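Side-chain contacts in insecticidal crystal protein Cry7Cal (Bacillus thuringiensis, PDB 5ZI1), which acts as an insecticidal toxin against the locust Locusta migratoria manilensis, probably, like other delta-endotoxins, by recognising gut receptors and perforating the membrane: residues A[182-185]-A[186-190]; A[278-281]-A[282-286]; A[313-316]-A[317-320]; A[487-490]-A[491-494]. All blocks are in the same frame, centred on the assembly; numbering follows the deposited sequence.

Contact 1 (A[182-185]-A[186-190]); sequences YVEE and YTDHC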
loop_
_atom_site.group_PDB
_atom_site.type_symbol
_atom_site.label_atom_id
_atom_site.label_comp_id
_atom_site.label_asym_id
_atom_site.label_seq_id
_atom_site.Cartn_x
_atom_site.Cartn_y
_atom_site.Cartn_z
ATOM N N TYR A 182 -16.663 -5.509 -13.170
ATOM C CA TYR A 182 -15.307 -6.059 -13.116
ATOM C C TYR A 182 -14.504 -5.485 -11.952
ATOM O O TYR A 182 -13.665 -6.186 -11.372
ATOM C CB TYR A 182 -14.558 -5.800 -14.417
ATOM C CG TYR A 182 -14.983 -6.662 -15.574
ATOM C CD1 TYR A 182 -14.932 -8.050 -15.495
ATOM C CD2 TYR A 182 -15.401 -6.086 -16.766
ATOM C CE1 TYR A 182 -15.313 -8.838 -16.569
ATOM C CE2 TYR A 182 -15.776 -6.862 -17.840
ATOM C CZ TYR A 182 -15.739 -8.234 -17.731
ATOM O OH TYR A 182 -16.114 -8.986 -18.813
ATOM N N VAL A 183 -14.743 -4.223 -11.589
ATOM C CA VAL A 183 -14.071 -3.681 -10.413
ATOM C C VAL A 183 -14.360 -4.561 -9.201
ATOM O O VAL A 183 -13.447 -4.974 -8.469
ATOM C CB VAL A 183 -14.485 -2.217 -10.182
ATOM C CG1 VAL A 183 -14.009 -1.734 -8.833
ATOM C CG2 VAL A 183 -13.914 -1.340 -11.280
ATOM N N GLU A 184 -15.631 -4.911 -9.010
ATOM C CA GLU A 184 -16.006 -5.707 -7.846
ATOM C C GLU A 184 -15.521 -7.149 -7.980
ATOM O O GLU A 184 -15.127 -7.775 -6.989
ATOM C CB GLU A 184 -17.525 -5.659 -7.659
ATOM C CG GLU A 184 -18.028 -6.307 -6.375
ATOM C CD GLU A 184 -19.546 -6.489 -6.357
ATOM O OE1 GLU A 184 -20.282 -5.561 -6.775
ATOM O OE2 GLU A 184 -20.006 -7.573 -5.935
ATOM N N GLU A 185 -15.568 -7.706 -9.190
ATOM C CA GLU A 185 -15.103 -9.069 -9.379
ATOM C C GLU A 185 -13.606 -9.176 -9.115
ATOM O O GLU A 185 -13.156 -10.038 -8.347
ATOM C CB GLU A 185 -15.426 -9.535 -10.793
ATOM C CG GLU A 185 -15.082 -11.007 -11.053
ATOM C CD GLU A 185 -15.411 -11.415 -12.483
ATOM O OE1 GLU A 185 -14.559 -12.074 -13.126
ATOM O OE2 GLU A 185 -16.521 -11.053 -12.967
ATOM N N TYR A 186 -12.821 -8.306 -9.755
ATOM C CA TYR A 186 -11.366 -8.397 -9.669
ATOM C C TYR A 186 -10.882 -8.098 -8.257
ATOM O O TYR A 186 -9.994 -8.786 -7.743
ATOM C CB TYR A 186 -10.726 -7.447 -10.678
ATOM C CG TYR A 186 -11.026 -7.772 -12.133
ATOM C CD1 TYR A 186 -11.504 -9.026 -12.518
ATOM C CD2 TYR A 186 -10.800 -6.830 -13.123
ATOM C CE1 TYR A 186 -11.764 -9.320 -13.861
ATOM C CE2 TYR A 186 -11.053 -7.104 -14.450
ATOM C CZ TYR A 186 -11.536 -8.352 -14.818
ATOM O OH TYR A 186 -11.768 -8.603 -16.152
ATOM N N THR A 187 -11.486 -7.101 -7.606
ATOM C CA THR A 187 -11.164 -6.792 -6.216
ATOM C C THR A 187 -11.481 -7.968 -5.305
ATOM O O THR A 187 -10.667 -8.342 -4.458
ATOM C CB THR A 187 -11.940 -5.548 -5.772
ATOM O OG1 THR A 187 -11.627 -4.449 -6.638
ATOM C CG2 THR A 187 -11.619 -5.181 -4.334
ATOM N N ASP A 188 -12.676 -8.564 -5.457
ATOM C CA ASP A 188 -13.056 -9.690 -4.604
ATOM C C ASP A 188 -12.111 -10.862 -4.787
ATOM O O ASP A 188 -11.732 -11.527 -3.818
ATOM C CB ASP A 188 -14.477 -10.153 -4.910
ATOM C CG ASP A 188 -15.542 -9.204 -4.393
ATOM O OD1 ASP A 188 -15.198 -8.230 -3.685
ATOM O OD2 ASP A 188 -16.735 -9.454 -4.700
ATOM N N HIS A 189 -11.759 -11.164 -6.030
ATOM C CA HIS A 189 -10.834 -12.258 -6.274
ATOM C C HIS A 189 -9.476 -11.994 -5.614
ATOM O O HIS A 189 -8.927 -12.866 -4.933
ATOM C CB HIS A 189 -10.681 -12.482 -7.779
ATOM C CG HIS A 189 -9.817 -13.652 -8.110
ATOM N ND1 HIS A 189 -10.313 -14.936 -8.210
ATOM C CD2 HIS A 189 -8.481 -13.743 -8.319
ATOM C CE1 HIS A 189 -9.321 -15.763 -8.488
ATOM N NE2 HIS A 189 -8.200 -15.065 -8.562
ATOM N N CYS A 190 -8.928 -10.781 -5.781
ATOM C CA CYS A 190 -7.598 -10.496 -5.222
ATOM C C CYS A 190 -7.605 -10.568 -3.702
ATOM O O CYS A 190 -6.662 -11.088 -3.096
ATOM C CB CYS A 190 -7.088 -9.127 -5.674
ATOM S SG CYS A 190 -6.791 -9.001 -7.450
#
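The carbonyl V183 O is gripped twice by T187: its hydroxyl OG1 donates to V183 O at 2.6 Å, and its backbone N donates to the same oxygen at 3.0 Å. The two donors arrive from opposite faces of the carbonyl plane. Setting OG1 beside the backbone N (chi1 -57°) turns the threonine hydroxyl back onto the preceding helical turn, toward V183 O. The N-H bond is the regular i to i+4 bond of helix 169-202, in the helical N-terminal domain of the toxin; the hydroxyl adds a second donor to the same carbonyl. The ladder continues with Y186 N to Y182 O (2.8 Å), D188 N to E184 O and H189 N to E185 O. One turn apart, E184 and D188 place like charges near each other, OE2 of E184 and OD2 of D188 being 4.0 Å apart; on the exposed flank solvent probably screens them. The inward flank is aromatic. Y182 and Y186 point the same way, their planes only 23° apart but slid so far that the rings barely overlap. Y186 OH is hydrogen-bonded to H151 ND1 on helix 141-165, while F233 packs against V183, Y186 and T187. Tyrosine suits this flank by pairing a broad apolar ring with a polar end. Y182 CB makes a CH-pi contact over the face of the Y186 ring, 4.1 Å from its centroid.

Contact 2 (A[278-281]-A[282-286]); sequences EFVL and IENRA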
loop_
_atom_site.group_PDB
_atom_site.type_symbol
_atom_site.label_atom_id
_atom_site.label_comp_id
_atom_site.label_asym_id
_atom_site.label_seq_id
_atom_site.Cartn_x
_atom_site.Cartn_y
_atom_site.Cartn_z
ATOM N N GLU A 278 4.315 -19.609 19.498
ATOM C CA GLU A 278 2.959 -19.226 19.150
ATOM C C GLU A 278 2.979 -18.144 18.076
ATOM O O GLU A 278 3.673 -17.131 18.204
ATOM C CB GLU A 278 2.187 -18.778 20.395
ATOM C CG GLU A 278 2.457 -19.660 21.608
ATOM C CD GLU A 278 1.764 -21.029 21.495
ATOM O OE1 GLU A 278 0.790 -21.163 20.718
ATOM O OE2 GLU A 278 2.205 -22.004 22.148
ATOM N N PHE A 279 2.228 -18.386 17.001
ATOM C CA PHE A 279 2.183 -17.445 15.889
ATOM C C PHE A 279 1.598 -16.104 16.325
ATOM O O PHE A 279 2.151 -15.040 16.013
ATOM C CB PHE A 279 1.372 -18.060 14.745
ATOM C CG PHE A 279 1.337 -17.233 13.497
ATOM C CD1 PHE A 279 0.415 -16.191 13.355
ATOM C CD2 PHE A 279 2.191 -17.517 12.445
ATOM C CE1 PHE A 279 0.375 -15.428 12.202
ATOM C CE2 PHE A 279 2.151 -16.765 11.287
ATOM C CZ PHE A 279 1.235 -15.722 11.163
ATOM N N VAL A 280 0.484 -16.134 17.063
ATOM C CA VAL A 280 -0.211 -14.892 17.408
ATOM C C VAL A 280 0.675 -13.977 18.252
ATOM O O VAL A 280 0.559 -12.744 18.176
ATOM C CB VAL A 280 -1.543 -15.204 18.118
ATOM C CG1 VAL A 280 -1.303 -15.800 19.491
ATOM C CG2 VAL A 280 -2.411 -13.962 18.210
ATOM N N LEU A 281 1.575 -14.550 19.057
ATOM C CA LEU A 281 2.463 -13.723 19.869
ATOM C C LEU A 281 3.451 -12.968 18.989
ATOM O O LEU A 281 3.639 -11.756 19.144
ATOM C CB LEU A 281 3.190 -14.579 20.898
ATOM C CG LEU A 281 2.245 -15.152 21.953
ATOM C CD1 LEU A 281 3.031 -15.879 23.048
ATOM C CD2 LEU A 281 1.366 -14.066 22.535
ATOM N N ILE A 282 4.060 -13.661 18.029
ATOM C CA ILE A 282 4.956 -12.995 17.092
ATOM C C ILE A 282 4.219 -11.896 16.341
ATOM O O ILE A 282 4.678 -10.749 16.274
ATOM C CB ILE A 282 5.562 -14.020 16.123
ATOM C CG1 ILE A 282 6.206 -15.170 16.904
ATOM C CG2 ILE A 282 6.550 -13.324 15.217
ATOM C CD1 ILE A 282 6.851 -16.250 16.017
ATOM N N GLU A 283 3.073 -12.244 15.740
ATOM C CA GLU A 283 2.317 -11.284 14.944
ATOM C C GLU A 283 1.959 -10.052 15.767
ATOM O O GLU A 283 2.139 -8.917 15.309
ATOM C CB GLU A 283 1.059 -11.953 14.361
ATOM C CG GLU A 283 0.087 -11.011 13.608
ATOM C CD GLU A 283 0.588 -10.568 12.230
ATOM O OE1 GLU A 283 1.747 -10.876 11.885
ATOM O OE2 GLU A 283 -0.179 -9.902 11.480
ATOM N N ASN A 284 1.482 -10.249 16.999
ATOM C CA ASN A 284 1.008 -9.105 17.770
ATOM C C ASN A 284 2.158 -8.207 18.224
ATOM O O ASN A 284 1.964 -6.998 18.372
ATOM C CB ASN A 284 0.180 -9.569 18.976
ATOM C CG ASN A 284 -1.235 -10.049 18.586
ATOM O OD1 ASN A 284 -1.811 -9.612 17.583
ATOM N ND2 ASN A 284 -1.796 -10.942 19.394
ATOM N N ARG A 285 3.359 -8.754 18.458
ATOM C CA ARG A 285 4.459 -7.875 18.864
ATOM C C ARG A 285 5.193 -7.291 17.677
ATOM O O ARG A 285 5.717 -6.179 17.779
ATOM C CB ARG A 285 5.452 -8.599 19.789
ATOM C CG ARG A 285 6.772 -7.857 20.014
ATOM C CD ARG A 285 6.632 -6.893 21.191
ATOM N NE ARG A 285 6.136 -7.530 22.405
ATOM C CZ ARG A 285 6.853 -8.375 23.126
ATOM N NH1 ARG A 285 8.094 -8.653 22.742
ATOM N NH2 ARG A 285 6.349 -8.906 24.228
ATOM N N ALA A 286 5.181 -7.973 16.534
ATOM C CA ALA A 286 5.816 -7.413 15.346
ATOM C C ALA A 286 4.960 -6.377 14.624
ATOM O O ALA A 286 5.505 -5.485 13.972
ATOM C CB ALA A 286 6.155 -8.526 14.362
#
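E283 N donates to F279 O at 3.0 Å in a nearly straight bond, and the next two residues repeat the pattern with N284 N to V280 O and R285 N to L281 O, whereas I282 N reaches E278 O, at the N-cap position, only weakly, at 3.5 Å. Alongside this ladder F279 and E283 point the same way. The glutamate chain bends at chi2 (74°), and its carboxylate plane lies 23° from that of the phenyl ring; F279 CE1 comes within 4.1 Å of E283 CB. The short helix 279-286 belongs to the middle domain, and this side of it docks on helix 208-227 of the N-terminal domain: E283 makes a salt bridge to R219 and a hydrogen bond to W212, while F279 meets Y215 edge-to-face. Glutamate thus serves two donors beside a phenylalanine that packs on V211, W212 and Y215. On the exposed flank V280 CG2 lies 3.3 Å from N284 ND2. The asparagine CG sits beside its backbone N (chi1 -75°), which brings N284 CG to 3.3 Å from V280 O; ND2 makes no bond to that oxygen, the angle being poor, and OD1 bonds weakly to K289 NZ. Buried I282 lays its CG1 3.5 Å from E278 O.

Contact 3 (A[313-316]-A[317-320]); sequences AIWT and GHSV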
loop_
_atom_site.group_PDB
_atom_site.type_symbol
_atom_site.label_atom_id
_atom_site.label_comp_id
_atom_site.label_asym_id
_atom_site.label_seq_id
_atom_site.Cartn_x
_atom_site.Cartn_y
_atom_site.Cartn_z
ATOM N N ALA A 313 27.772 -6.232 21.701
ATOM C CA ALA A 313 26.611 -5.582 22.280
ATOM C C ALA A 313 25.331 -6.254 21.787
ATOM O O ALA A 313 25.299 -6.853 20.708
ATOM C CB ALA A 313 26.607 -4.097 21.935
ATOM N N ILE A 314 24.291 -6.185 22.629
ATOM C CA ILE A 314 22.933 -6.611 22.323
ATOM C C ILE A 314 22.003 -5.523 22.837
ATOM O O ILE A 314 22.283 -4.881 23.855
ATOM C CB ILE A 314 22.554 -7.962 22.977
ATOM C CG1 ILE A 314 22.572 -7.827 24.504
ATOM C CG2 ILE A 314 23.456 -9.109 22.503
ATOM C CD1 ILE A 314 22.048 -9.043 25.250
ATOM N N TRP A 315 20.876 -5.326 22.145
ATOM C CA TRP A 315 19.927 -4.321 22.612
ATOM C C TRP A 315 19.266 -4.809 23.886
ATOM O O TRP A 315 18.898 -5.975 23.995
ATOM C CB TRP A 315 18.827 -4.024 21.581
ATOM C CG TRP A 315 19.270 -3.541 20.247
ATOM C CD1 TRP A 315 20.529 -3.580 19.737
ATOM C CD2 TRP A 315 18.445 -2.956 19.238
ATOM N NE1 TRP A 315 20.542 -3.056 18.470
ATOM C CE2 TRP A 315 19.275 -2.657 18.143
ATOM C CE3 TRP A 315 17.088 -2.642 19.161
ATOM C CZ2 TRP A 315 18.794 -2.074 16.980
ATOM C CZ3 TRP A 315 16.610 -2.058 18.005
ATOM C CH2 TRP A 315 17.459 -1.780 16.931
ATOM N N THR A 316 19.117 -3.909 24.857
ATOM C CA THR A 316 18.276 -4.198 26.012
ATOM C C THR A 316 16.847 -3.697 25.812
ATOM O O THR A 316 15.907 -4.230 26.419
ATOM C CB THR A 316 18.873 -3.547 27.258
ATOM O OG1 THR A 316 18.808 -2.122 27.121
ATOM C CG2 THR A 316 20.362 -3.951 27.428
ATOM N N GLY A 317 16.672 -2.664 24.996
ATOM C CA GLY A 317 15.360 -2.097 24.746
ATOM C C GLY A 317 15.475 -1.055 23.659
ATOM O O GLY A 317 16.570 -0.724 23.196
ATOM N N HIS A 318 14.323 -0.536 23.249
ATOM C CA HIS A 318 14.316 0.560 22.294
ATOM C C HIS A 318 12.959 1.240 22.342
ATOM O O HIS A 318 11.993 0.721 22.907
ATOM C CB HIS A 318 14.652 0.087 20.877
ATOM C CG HIS A 318 13.520 -0.605 20.181
ATOM N ND1 HIS A 318 13.225 -1.937 20.385
ATOM C CD2 HIS A 318 12.623 -0.152 19.271
ATOM C CE1 HIS A 318 12.194 -2.270 19.626
ATOM N NE2 HIS A 318 11.814 -1.207 18.940
ATOM N N SER A 319 12.907 2.421 21.742
ATOM C CA SER A 319 11.756 3.294 21.834
ATOM C C SER A 319 11.516 3.914 20.477
ATOM O O SER A 319 12.436 4.065 19.675
ATOM C CB SER A 319 11.948 4.392 22.881
ATOM O OG SER A 319 11.646 3.884 24.167
ATOM N N VAL A 320 10.267 4.279 20.231
ATOM C CA VAL A 320 9.875 4.817 18.942
ATOM C C VAL A 320 8.930 5.974 19.198
ATOM O O VAL A 320 8.006 5.861 20.012
ATOM C CB VAL A 320 9.221 3.730 18.072
ATOM C CG1 VAL A 320 8.310 4.338 17.048
ATOM C CG2 VAL A 320 10.300 2.909 17.399
#
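The hydroxyl T316 OG1 lies 3.1 Å from G317 N, at an angle too poor for a bond; it is gripped instead by T337 O and, weakly, by R302 O, partners on either neighbouring chain segment. T316 and G317 both face R302, which makes this a classic beta bulge: two residues of strand 312-324 stand opposite one of strand 294-306. The extra residue kinks the strand, and the axes of its two halves diverge by 55°. It also shifts the alternation of side chains, so that W315 and H318, three apart and expected on opposite sides of a regular strand, come together. Glycine fits the second bulge place, where the backbone is fully extended with phi -173°. The two rings meet as an offset edge-to-face pair, the edge of the tryptophan toward the imidazole face, with centroids 5.6 Å apart. The six-membered ring of W315 does the touching: W315 CZ3 lies 4.0 Å from H318 CG, and W315 CE3 lies 4.0 Å from H318 CB. Holding CG between the backbone N and the carbonyl carbon (chi1 77°) stands the imidazole up to receive that edge. W315 NE1 bonds to V373 O and H318 NE2 to V435 O. In the middle domain's four-stranded antiparallel sheet, H318 stacks on Y335 of strand 331-336 and W315 packs on V301 of strand 294-306, while I314 reaches strand 369-382 of a second sheet.

Contact 4 (A[487-490]-A[491-494]); sequences IDSA and STGG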
loop_
_atom_site.group_PDB
_atom_site.type_symbol
_atom_site.label_atom_id
_atom_site.label_comp_id
_atom_site.label_asym_id
_atom_site.label_seq_id
_atom_site.Cartn_x
_atom_site.Cartn_y
_atom_site.Cartn_z
ATOM N N ILE A 487 -9.434 -0.074 11.684
ATOM C CA ILE A 487 -9.484 -1.499 11.394
ATOM C C ILE A 487 -8.799 -1.736 10.057
ATOM O O ILE A 487 -8.643 -0.826 9.239
ATOM C CB ILE A 487 -10.928 -2.064 11.356
ATOM C CG1 ILE A 487 -11.648 -1.605 10.090
ATOM C CG2 ILE A 487 -11.738 -1.639 12.587
ATOM C CD1 ILE A 487 -12.999 -2.214 9.946
ATOM N N ASP A 488 -8.394 -2.986 9.845
ATOM C CA ASP A 488 -7.730 -3.356 8.608
ATOM C C ASP A 488 -8.711 -3.376 7.440
ATOM O O ASP A 488 -9.898 -3.639 7.603
ATOM C CB ASP A 488 -7.069 -4.722 8.744
ATOM C CG ASP A 488 -5.749 -4.660 9.480
ATOM O OD1 ASP A 488 -4.981 -3.682 9.284
ATOM O OD2 ASP A 488 -5.478 -5.601 10.258
ATOM N N SER A 489 -8.185 -3.100 6.252
ATOM C CA SER A 489 -8.930 -3.201 5.008
ATOM C C SER A 489 -7.927 -3.484 3.902
ATOM O O SER A 489 -7.023 -2.681 3.663
ATOM C CB SER A 489 -9.722 -1.917 4.718
ATOM O OG SER A 489 -10.016 -1.802 3.330
ATOM N N ALA A 490 -8.104 -4.615 3.221
ATOM C CA ALA A 490 -7.154 -5.092 2.224
ATOM C C ALA A 490 -7.250 -4.367 0.890
ATOM O O ALA A 490 -6.270 -4.368 0.142
ATOM C CB ALA A 490 -7.365 -6.591 1.976
ATOM N N SER A 491 -8.392 -3.750 0.569
ATOM C CA SER A 491 -8.621 -3.259 -0.780
ATOM C C SER A 491 -8.518 -1.747 -0.924
ATOM O O SER A 491 -8.605 -1.245 -2.055
ATOM C CB SER A 491 -10.012 -3.699 -1.272
ATOM O OG SER A 491 -11.025 -3.118 -0.477
ATOM N N THR A 492 -8.365 -1.002 0.170
ATOM C CA THR A 492 -8.383 0.456 0.103
ATOM C C THR A 492 -6.995 1.070 0.245
ATOM O O THR A 492 -6.869 2.297 0.351
ATOM C CB THR A 492 -9.324 1.008 1.171
ATOM O OG1 THR A 492 -8.958 0.455 2.442
ATOM C CG2 THR A 492 -10.800 0.610 0.848
ATOM N N GLY A 493 -5.948 0.244 0.232
ATOM C CA GLY A 493 -4.601 0.751 0.326
ATOM C C GLY A 493 -4.161 1.123 1.716
ATOM O O GLY A 493 -3.077 1.697 1.871
ATOM N N GLY A 494 -4.966 0.834 2.732
ATOM C CA GLY A 494 -4.628 1.238 4.075
ATOM C C GLY A 494 -5.823 1.039 4.971
ATOM O O GLY A 494 -6.863 0.564 4.521
HETATM O O HOH W 1 -5.219 -2.339 -1.007
#
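S489 and T492 join hydroxyl to hydroxyl across the loop, S489 OG and T492 OG1 being 2.6 Å apart in a hydrogen bond that either could donate. Two different first torsions bring them together. The serine oxygen stands opposite its own backbone N (chi1 158°), which carries it across to the threonine. In T492 the oxygen is tucked between N and the carbonyl carbon (chi1 53°), leaving CG2 3.5 Å from S489 OG. T492 OG1 also lies 3.0 Å from G494 O, though which acceptor takes its proton is not settled. S491 holds its OG in the same tucked place, 4.2 Å from S489 OG. Serine and threonine suit these places, since short hydroxyl side chains can meet across the loop without bulk. A water closes the backbone side, donating to A490 O at 2.6 Å and accepting from G493 N at 3.0 Å. G493 has a positive phi (79°), which glycine adopts readily. A490 and S491 rest on V191 of helix 169-202, and I487 pairs with I496 through the backbone. The whole is the connecting loop of a beta hairpin, joining antiparallel strands 484-487 and 496-500 in the toxin's C-terminal beta domain.

In the fold
From the N terminus the four contacts follow one another in series; none nests within or crosses another, and each is local. Contact 1 is a stretch of helix 169-202 in the N-terminal helical domain. Contact 2 lies in the middle domain, on a short helix laid against helix 208-227 and thus at a domain boundary. Contact 3, with its centre about 19 Å from that of contact 2, bends a strand within the middle domain's sheets. Contact 4 closes a hairpin loop in the C-terminal domain. That loop returns to contact 1, T187 CG2 meeting S491 CB at 3.8 Å, so the first and last contacts join N- and C-terminal domains.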